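Putative NADPH:quinone oxidoreductase (Ralstonia eutropha, PDB 3IUP) binds NADPH and probably uses it to reduce quinones, as a putative oxidoreductase with an alcohol dehydrogenase GroES-like domain. Local coordinates at residues V164-L169 against A241-D246. Numbering follows the deposited sequence.
Sequences VETMRL and ATIAFD. With ACT (acetate ion), chain H; ACT (acetate ion), chain I.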
ATOM      1  N   VAL A 164       6.502  13.868  10.128  1.00 16.08           N
ATOM      2  CA  VAL A 164       6.864  13.556  11.499  1.00 16.47           C
ATOM      3  C   VAL A 164       5.633  13.205  12.357  1.00 16.38           C
ATOM      4  O   VAL A 164       5.629  12.206  13.103  1.00 15.84           O
ATOM      5  CB  VAL A 164       7.696  14.654  12.132  1.00 17.11           C
ATOM      6  CG1 VAL A 164       7.951  14.341  13.613  1.00 19.36           C
ATOM      7  CG2 VAL A 164       9.010  14.808  11.334  1.00 18.69           C
ATOM      8  N   GLU A 165       4.572  13.967  12.162  1.00 16.62           N
ATOM      9  CA  GLU A 165       3.293  13.668  12.835  1.00 16.49           C
ATOM     10  C   GLU A 165       2.737  12.274  12.492  1.00 16.42           C
ATOM     11  O   GLU A 165       2.359  11.526  13.381  1.00 16.03           O
ATOM     12  CB  GLU A 165       2.274  14.754  12.526  1.00 17.20           C
ATOM     13  CG  GLU A 165       1.021  14.690  13.449  1.00 16.68           C
ATOM     14  CD  GLU A 165       1.225  15.497  14.739  1.00 20.18           C
ATOM     15  OE1 GLU A 165       2.338  15.971  15.013  1.00 22.95           O
ATOM     16  OE2 GLU A 165       0.239  15.641  15.485  1.00 22.41           O
ATOM     17  N   THR A 166       2.694  11.935  11.214  1.00 15.93           N
ATOM     18  CA  THR A 166       2.298  10.642  10.750  1.00 15.97           C
ATOM     19  C   THR A 166       3.172   9.521  11.288  1.00 15.54           C
ATOM     20  O   THR A 166       2.648   8.534  11.706  1.00 14.62           O
ATOM     21  CB  THR A 166       2.305  10.564   9.194  1.00 16.55           C
ATOM     22  OG1 THR A 166       1.416  11.556   8.645  1.00 16.34           O
ATOM     23  CG2 THR A 166       1.832   9.226   8.705  1.00 16.50           C
HETATM   24  N   MSE A 167       4.492   9.692  11.249  1.00 14.73           N
HETATM   25  CA  MSE A 167       5.420   8.755  11.860  1.00 14.57           C
HETATM   26  C   MSE A 167       4.998   8.393  13.299  1.00 14.25           C
HETATM   27  O   MSE A 167       4.854   7.201  13.675  1.00 15.11           O
HETATM   28  CB  MSE A 167       6.800   9.404  11.883  1.00 14.51           C
HETATM   29  CG  MSE A 167       7.898   8.586  12.482  1.00 16.20           C
HETATM   30 SE   MSE A 167       9.510   9.670  12.796  0.75 14.51          SE
HETATM   31  CE  MSE A 167       8.936  10.478  14.440  1.00 17.63           C
ATOM     32  N   ARG A 168       4.808   9.431  14.097  1.00 15.46           N
ATOM     33  CA  ARG A 168       4.373   9.256  15.479  1.00 16.79           C
ATOM     34  C   ARG A 168       2.994   8.636  15.625  1.00 16.49           C
ATOM     35  O   ARG A 168       2.814   7.736  16.430  1.00 16.85           O
ATOM     36  CB  ARG A 168       4.411  10.583  16.192  1.00 18.09           C
ATOM     37  CG  ARG A 168       5.827  11.055  16.479  1.00 20.80           C
ATOM     38  CD  ARG A 168       5.875  12.472  16.868  1.00 26.11           C
ATOM     39  NE  ARG A 168       7.225  12.804  17.316  1.00 28.86           N
ATOM     40  CZ  ARG A 168       7.732  14.026  17.321  1.00 29.73           C
ATOM     41  NH1 ARG A 168       7.003  15.074  16.947  1.00 32.57           N
ATOM     42  NH2 ARG A 168       8.976  14.201  17.723  1.00 34.41           N
ATOM     43  N   LEU A 169       2.030   9.127  14.865  1.00 16.39           N
ATOM     44  CA  LEU A 169       0.678   8.574  14.898  1.00 16.99           C
ATOM     45  C   LEU A 169       0.620   7.103  14.545  1.00 17.11           C
ATOM     46  O   LEU A 169      -0.207   6.367  15.083  1.00 17.43           O
ATOM     47  CB  LEU A 169      -0.283   9.351  13.995  1.00 16.41           C
ATOM     48  CG  LEU A 169      -0.667  10.726  14.533  1.00 19.15           C
ATOM     49  CD1 LEU A 169      -1.203  11.596  13.418  1.00 18.04           C
ATOM     50  CD2 LEU A 169      -1.687  10.586  15.704  1.00 17.23           C
ATOM     51  N   ALA A 241      14.365   3.209  11.249  1.00 14.64           N
ATOM     52  CA  ALA A 241      13.243   3.774  10.509  1.00 14.22           C
ATOM     53  C   ALA A 241      12.379   2.692   9.821  1.00 14.31           C
ATOM     54  O   ALA A 241      12.872   1.786   9.146  1.00 14.34           O
ATOM     55  CB  ALA A 241      13.706   4.816   9.488  1.00 14.19           C
ATOM     56  N   THR A 242      11.067   2.835   9.999  1.00 14.87           N
ATOM     57  CA  THR A 242      10.083   1.898   9.438  1.00 14.06           C
ATOM     58  C   THR A 242       8.933   2.574   8.684  1.00 13.73           C
ATOM     59  O   THR A 242       7.992   1.898   8.245  1.00 13.40           O
ATOM     60  CB  THR A 242       9.562   0.940  10.519  1.00 15.73           C
ATOM     61  OG1 THR A 242       8.994   1.653  11.614  1.00 15.06           O
ATOM     62  CG2 THR A 242      10.705   0.047  11.074  1.00 15.63           C
ATOM     63  N   ILE A 243       9.014   3.883   8.517  1.00 13.51           N
ATOM     64  CA  ILE A 243       8.118   4.637   7.632  1.00 13.14           C
ATOM     65  C   ILE A 243       8.923   5.497   6.680  1.00 12.90           C
ATOM     66  O   ILE A 243       9.956   6.069   7.071  1.00 14.23           O
ATOM     67  CB  ILE A 243       7.095   5.492   8.460  1.00 12.59           C
ATOM     68  CG1 ILE A 243       6.050   6.153   7.552  1.00 13.98           C
ATOM     69  CG2 ILE A 243       7.753   6.554   9.370  1.00 12.89           C
ATOM     70  CD1 ILE A 243       4.849   6.779   8.358  1.00 13.94           C
ATOM     71  N   ALA A 244       8.496   5.535   5.427  1.00 12.68           N
ATOM     72  CA  ALA A 244       9.144   6.327   4.405  1.00 11.54           C
ATOM     73  C   ALA A 244       8.129   7.194   3.722  1.00 12.53           C
ATOM     74  O   ALA A 244       6.990   6.740   3.440  1.00 14.02           O
ATOM     75  CB  ALA A 244       9.840   5.406   3.314  1.00 12.57           C
ATOM     76  N   PHE A 245       8.584   8.379   3.330  1.00 13.09           N
ATOM     77  CA  PHE A 245       7.846   9.232   2.421  1.00 12.92           C
ATOM     78  C   PHE A 245       8.609   9.369   1.131  1.00 13.82           C
ATOM     79  O   PHE A 245       9.750   9.888   1.128  1.00 13.99           O
ATOM     80  CB  PHE A 245       7.596  10.574   3.054  1.00 12.75           C
ATOM     81  CG  PHE A 245       6.645  10.503   4.197  1.00 16.64           C
ATOM     82  CD1 PHE A 245       7.083  10.156   5.432  1.00 16.76           C
ATOM     83  CD2 PHE A 245       5.282  10.757   3.983  1.00 20.12           C
ATOM     84  CE1 PHE A 245       6.150  10.043   6.498  1.00 21.78           C
ATOM     85  CE2 PHE A 245       4.393  10.641   4.989  1.00 20.47           C
ATOM     86  CZ  PHE A 245       4.809  10.295   6.231  1.00 17.10           C
ATOM     87  N   ASP A 246       8.010   8.852   0.067  1.00 13.66           N
ATOM     88  CA  ASP A 246       8.618   8.818  -1.245  1.00 15.67           C
ATOM     89  C   ASP A 246       7.977   9.839  -2.198  1.00 15.69           C
ATOM     90  O   ASP A 246       6.800   9.744  -2.529  1.00 16.76           O
ATOM     91  CB  ASP A 246       8.523   7.444  -1.811  1.00 16.15           C
ATOM     92  CG  ASP A 246       9.044   7.362  -3.245  1.00 19.10           C
ATOM     93  OD1 ASP A 246      10.087   7.992  -3.547  1.00 18.98           O
ATOM     94  OD2 ASP A 246       8.416   6.653  -4.032  1.00 19.07           O
TER
HETATM   95  C   ACT H 383       5.266  17.093  14.958  1.00 46.63           C
HETATM   96  O   ACT H 383       5.779  17.975  15.746  1.00 45.93           O
HETATM   97  OXT ACT H 383       5.161  15.869  15.330  1.00 45.68           O
HETATM   98  CH3 ACT H 383       4.738  17.489  13.622  1.00 45.34           C
HETATM   99  C   ACT I 384       8.950  17.755  18.477  1.00 61.40           C
HETATM  100  O   ACT I 384       9.008  17.227  17.330  1.00 61.28           O
HETATM  101  OXT ACT I 384       9.342  17.029  19.430  1.00 61.52           O
HETATM  102  CH3 ACT I 384       8.447  19.155  18.699  1.00 60.95           C
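T166 meets both aliphatic and aromatic neighbours on strand 243-246. Its CB lies at the edge of the F245 ring, near the ring plane and 3.9 Å from CZ, while its methyl group faces I243, with CG2 3.9 Å from CD1. With OG1 beside the backbone N (chi1 -59°), CG2 is left anti to that N and reaches the strand; the buried hydroxyl is hydrogen-bonded to G162 O, one turn earlier in the helix, and to W309 NE1. W309 also packs edge-to-face with F245. One residue on, M167, a selenomethionine, lays CB and CG across I243: CG is 3.7 Å from CG2, and beyond CG the chain leads away from the strand, extended to SE and bent at chi3 (81°), which sets the CE methyl. Helix 155-169 here packs on the six-stranded parallel sheet of a Rossmann-type nucleotide-binding domain; the axes of 164-169 and 243-246 come within 9.5 Å, their directions 150° apart. I243 and F245, alternate residues of that strand, present their side chains to the helix, and the F245 side chain is about 8 Å from the bound NADPH. R168 leaves the helix on the side away from the strand, its guanidinium meeting two acetates, probably from the crystallisation liquor, at its edge. NH1 and NH2 both donate to O of the chain I acetate, at 3.0 and 3.1 Å, NH1 also makes a weak bond to OXT of the chain H acetate, and V164 CG1 lies over one guanidinium face, offset toward the rim.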